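Local coordinates for protein fusolin (Anomala cuprea entomopoxvirus, PDB 4YN1) that forms the crystalline spindles that enhance insect poxvirus virulence, and probably acts on chitin as a lytic polysaccharide monooxygenase, at residues I80-I83 with K84-V88; Y152-T155 with P156-V160. All coordinates share one frame; numbering follows the deposited sequence.

Contact 1: residues I80-I83 with K84-V88; sequences ICWI and KEQVV
Gln86 lays its aliphatic stem over one face of the Trp82 indole, a CH-pi contact one helical turn apart. Its CG stands 3.9 Å from the centroid of the six-membered ring of Trp82, only 20° off the normal, and its nearest ring atom is Trp82 CZ3. The indole reaches this place because its CG lies anti to the backbone N (chi1 173°), which swings the ring along the helix toward the next turn. The chain of Gln86, bent at chi2, then meets it at about a right angle. Val87 takes the five-membered end of the same ring: its CG2 comes within 3.3 Å of Trp82 NE1, approaching obliquely, and also rests 3.9 Å from Ile83 CD1. Further back, Lys84 runs extended toward the start of the helix, so that its CE packs 3.9 Å from Ile80 CG1.

The backbone shows how a helix widens before it stops. Lys84 N to Ile80 O is short and nearly straight, at 2.8 Å. By the last turn, Ile83 O receives two donors from opposite faces of its carbonyl plane, Val87 N at 3.0 Å and Val88 N at 2.9 Å. The second is the i to i+5 bond of a pi-type turn, and Val88 then leaves helical geometry.

Helix 80-87 rests against the mixed sheet: Ile80 touches Glu150 and Tyr152 of strand 147-154, Ile83 meets Arg214 and Tyr226 of strands 209-217 and 223-234, and the indole NH of Trp82 is anchored on the carbonyl of Ala73 in a loop.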
# COMPACT_ATOMS: atom_id res chain seq x y z
N ILE A 80 -2.12 19.96 -3.05
CA ILE A 80 -1.16 18.85 -2.93
C ILE A 80 0.23 19.30 -2.46
O ILE A 80 0.88 18.57 -1.72
CB ILE A 80 -1.14 17.97 -4.22
CG1 ILE A 80 -0.65 16.52 -3.92
CG2 ILE A 80 -0.35 18.64 -5.35
CD1 ILE A 80 -1.60 15.69 -3.11
N CYS A 81 0.65 20.55 -2.76
CA CYS A 81 1.93 21.06 -2.26
C CYS A 81 1.95 21.14 -0.74
O CYS A 81 2.95 20.81 -0.11
CB CYS A 81 2.26 22.40 -2.89
SG CYS A 81 2.43 22.32 -4.68
N TRP A 82 0.82 21.54 -0.14
CA TRP A 82 0.65 21.58 1.31
C TRP A 82 0.74 20.13 1.87
O TRP A 82 1.42 19.89 2.86
CB TRP A 82 -0.71 22.21 1.69
CG TRP A 82 -1.02 22.13 3.15
CD1 TRP A 82 -1.89 21.29 3.77
CD2 TRP A 82 -0.40 22.89 4.20
NE1 TRP A 82 -1.87 21.48 5.12
CE2 TRP A 82 -0.95 22.45 5.42
CE3 TRP A 82 0.52 23.95 4.21
CZ2 TRP A 82 -0.61 23.03 6.65
CZ3 TRP A 82 0.85 24.54 5.43
CH2 TRP A 82 0.31 24.06 6.63
N ILE A 83 0.10 19.19 1.21
CA ILE A 83 0.13 17.76 1.65
C ILE A 83 1.57 17.22 1.62
O ILE A 83 2.08 16.71 2.62
CB ILE A 83 -0.82 16.93 0.76
CG1 ILE A 83 -2.30 17.38 0.94
CG2 ILE A 83 -0.65 15.40 0.98
CD1 ILE A 83 -2.84 17.35 2.30
N LYS A 84 2.21 17.38 0.48
CA LYS A 84 3.57 16.90 0.24
C LYS A 84 4.59 17.45 1.19
O LYS A 84 5.53 16.75 1.54
CB LYS A 84 4.03 17.29 -1.17
CG LYS A 84 3.32 16.58 -2.29
CD LYS A 84 3.99 16.93 -3.62
CE LYS A 84 3.18 16.42 -4.76
NZ LYS A 84 3.84 16.66 -6.09
N GLU A 85 4.47 18.72 1.57
CA GLU A 85 5.49 19.36 2.37
C GLU A 85 5.21 19.40 3.85
O GLU A 85 6.15 19.41 4.63
CB GLU A 85 5.76 20.78 1.81
CG GLU A 85 6.04 20.83 0.30
CD GLU A 85 7.38 20.34 -0.21
OE1 GLU A 85 7.56 20.33 -1.45
OE2 GLU A 85 8.23 19.93 0.61
N GLN A 86 3.95 19.41 4.26
CA GLN A 86 3.61 19.51 5.68
C GLN A 86 2.76 18.38 6.26
O GLN A 86 2.79 18.19 7.47
CB GLN A 86 2.82 20.81 5.91
CG GLN A 86 3.54 22.08 5.44
CD GLN A 86 4.79 22.38 6.22
OE1 GLN A 86 4.88 22.12 7.43
NE2 GLN A 86 5.79 22.97 5.57
N VAL A 87 1.94 17.70 5.46
CA VAL A 87 1.00 16.72 6.03
C VAL A 87 1.53 15.32 5.97
O VAL A 87 1.64 14.68 7.03
CB VAL A 87 -0.37 16.89 5.38
CG1 VAL A 87 -1.43 16.03 6.08
CG2 VAL A 87 -0.77 18.37 5.41
N VAL A 88 1.90 14.83 4.77
CA VAL A 88 2.53 13.52 4.63
C VAL A 88 3.85 13.72 3.88
O VAL A 88 3.97 13.32 2.73
CB VAL A 88 1.62 12.47 3.95
CG1 VAL A 88 2.27 11.09 4.00
CG2 VAL A 88 0.25 12.44 4.62

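Contact 2: residues Y152-T155 with P156-V160; sequences YVTT and PEFNV
Thr155 O accepts the backbone N-H of Phe158 at 3.0 Å, closing a type I beta turn with Pro156 and Glu157 at its corners; the donor stands above the carbonyl plane, although the N-H itself points well at the oxygen (164°). Just before the turn, Thr154 presses its methyl group onto the Phe158 ring. Thr154 CG2 lies 3.7 Å from the ring centroid, 15° off the normal, in a CH-pi contact displaced slightly toward the rim, with its closest approach at Phe158 CG. The two side chains also meet at their roots, where Thr154 CB is 3.6 Å from Phe158 CB. With OG1 of Thr154 tucked between its backbone N and carbonyl carbon (chi1 46°), the hydroxyl lies off the ring centre and is engaged with Val210 N.

The turn is how strand 147-154 leaves the beta-sandwich expected of this LPMO family, whose domain belongs to the E-set superfamily: the last strand residue, Thr154, pairs through its backbone with Val210 of strand 209-217, and Phe158 folds back to touch Val210 as well.

On the outer side, Thr155 donates its hydroxyl to Glu157, with OG1 2.9 Å from OE1 and the carboxylate oxygen met nearly end-on. A bend at chi2 turns the Glu157 carboxylate back toward the threonine, linking the first and third residues of the turn across Pro156. Pro156 sits beside that bond, its CD 3.0 Å from Thr155 OG1, while its ring also touches Arg205, whose NH2 is hydrogen-bonded to Thr154 O.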
# COMPACT_ATOMS: atom_id res chain seq x y z
N TYR A 152 -2.49 7.59 -7.05
CA TYR A 152 -1.19 7.81 -7.68
C TYR A 152 -0.56 6.49 -7.96
O TYR A 152 -0.85 5.52 -7.28
CB TYR A 152 -0.27 8.60 -6.76
CG TYR A 152 -0.80 9.95 -6.35
CD1 TYR A 152 -1.72 10.07 -5.31
CD2 TYR A 152 -0.35 11.11 -6.96
CE1 TYR A 152 -2.27 11.30 -4.97
CE2 TYR A 152 -0.87 12.36 -6.61
CZ TYR A 152 -1.85 12.45 -5.63
OH TYR A 152 -2.38 13.68 -5.33
N VAL A 153 0.35 6.45 -8.93
CA VAL A 153 1.14 5.25 -9.22
C VAL A 153 2.63 5.67 -9.24
O VAL A 153 2.98 6.79 -9.66
CB VAL A 153 0.69 4.57 -10.53
CG1 VAL A 153 1.57 3.38 -10.88
CG2 VAL A 153 -0.77 4.12 -10.43
N THR A 154 3.49 4.77 -8.81
CA THR A 154 4.90 5.08 -8.84
C THR A 154 5.37 5.27 -10.31
O THR A 154 4.87 4.64 -11.24
CB THR A 154 5.74 4.03 -8.13
OG1 THR A 154 5.32 2.71 -8.53
CG2 THR A 154 5.68 4.17 -6.59
N THR A 155 6.33 6.14 -10.46
CA THR A 155 6.99 6.46 -11.74
C THR A 155 7.74 5.21 -12.24
O THR A 155 8.08 4.34 -11.42
CB THR A 155 7.92 7.68 -11.53
OG1 THR A 155 8.41 8.15 -12.77
CG2 THR A 155 9.05 7.39 -10.61
N PRO A 156 8.01 5.06 -13.56
CA PRO A 156 8.59 3.79 -14.04
C PRO A 156 9.92 3.38 -13.44
O PRO A 156 10.22 2.19 -13.37
CB PRO A 156 8.75 4.03 -15.56
CG PRO A 156 7.78 5.07 -15.87
CD PRO A 156 7.65 5.95 -14.69
N GLU A 157 10.71 4.36 -12.96
CA GLU A 157 12.01 4.08 -12.38
C GLU A 157 11.96 3.54 -10.95
O GLU A 157 13.00 3.12 -10.43
CB GLU A 157 12.85 5.36 -12.36
CG GLU A 157 13.07 5.92 -13.76
CD GLU A 157 11.93 6.74 -14.33
OE1 GLU A 157 11.03 7.16 -13.56
OE2 GLU A 157 11.90 6.91 -15.57
N PHE A 158 10.80 3.62 -10.28
CA PHE A 158 10.70 3.17 -8.89
C PHE A 158 11.13 1.70 -8.77
O PHE A 158 10.77 0.86 -9.61
CB PHE A 158 9.27 3.36 -8.39
CG PHE A 158 8.99 2.76 -7.04
CD1 PHE A 158 9.36 3.42 -5.87
CD2 PHE A 158 8.41 1.50 -6.93
CE1 PHE A 158 9.07 2.87 -4.62
CE2 PHE A 158 8.11 0.96 -5.68
CZ PHE A 158 8.52 1.61 -4.54
N ASN A 159 11.89 1.41 -7.74
CA ASN A 159 12.37 0.06 -7.47
C ASN A 159 12.00 -0.27 -6.05
O ASN A 159 12.54 0.34 -5.13
CB ASN A 159 13.89 0.01 -7.70
CG ASN A 159 14.49 -1.37 -7.54
OD1 ASN A 159 14.05 -2.18 -6.74
ND2 ASN A 159 15.54 -1.65 -8.29
N VAL A 160 11.07 -1.25 -5.87
CA VAL A 160 10.57 -1.61 -4.51
C VAL A 160 11.66 -2.17 -3.60
O VAL A 160 11.58 -2.02 -2.38
CB VAL A 160 9.32 -2.54 -4.60
CG1 VAL A 160 9.73 -3.93 -4.99
CG2 VAL A 160 8.53 -2.55 -3.30

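Overall arrangement
The two local motifs follow one another along the chain, their centres about 19 Å apart, yet they meet where Ile80 CD1 of contact 1 packs against Tyr152 OH of contact 2, 3.1 Å away. Both residues belong to the glycan pocket completed by Arg78, Asp79, Glu150 and Asn175, and the side chain of Ile80 comes about 4 Å from a bound N-acetylglucosamine, which Tyr152 touches too. Tyr152 OH is hydrogen-bonded to Glu150 OE1. Trp167 links them again, stacking edge-to-face on Tyr152 while touching Ile83 and Lys84. Ile80 and Tyr152, which touch the sugar, each open their segment pair, whereas the turn of contact 2 lies beyond the end of strand 147-154, past Thr154.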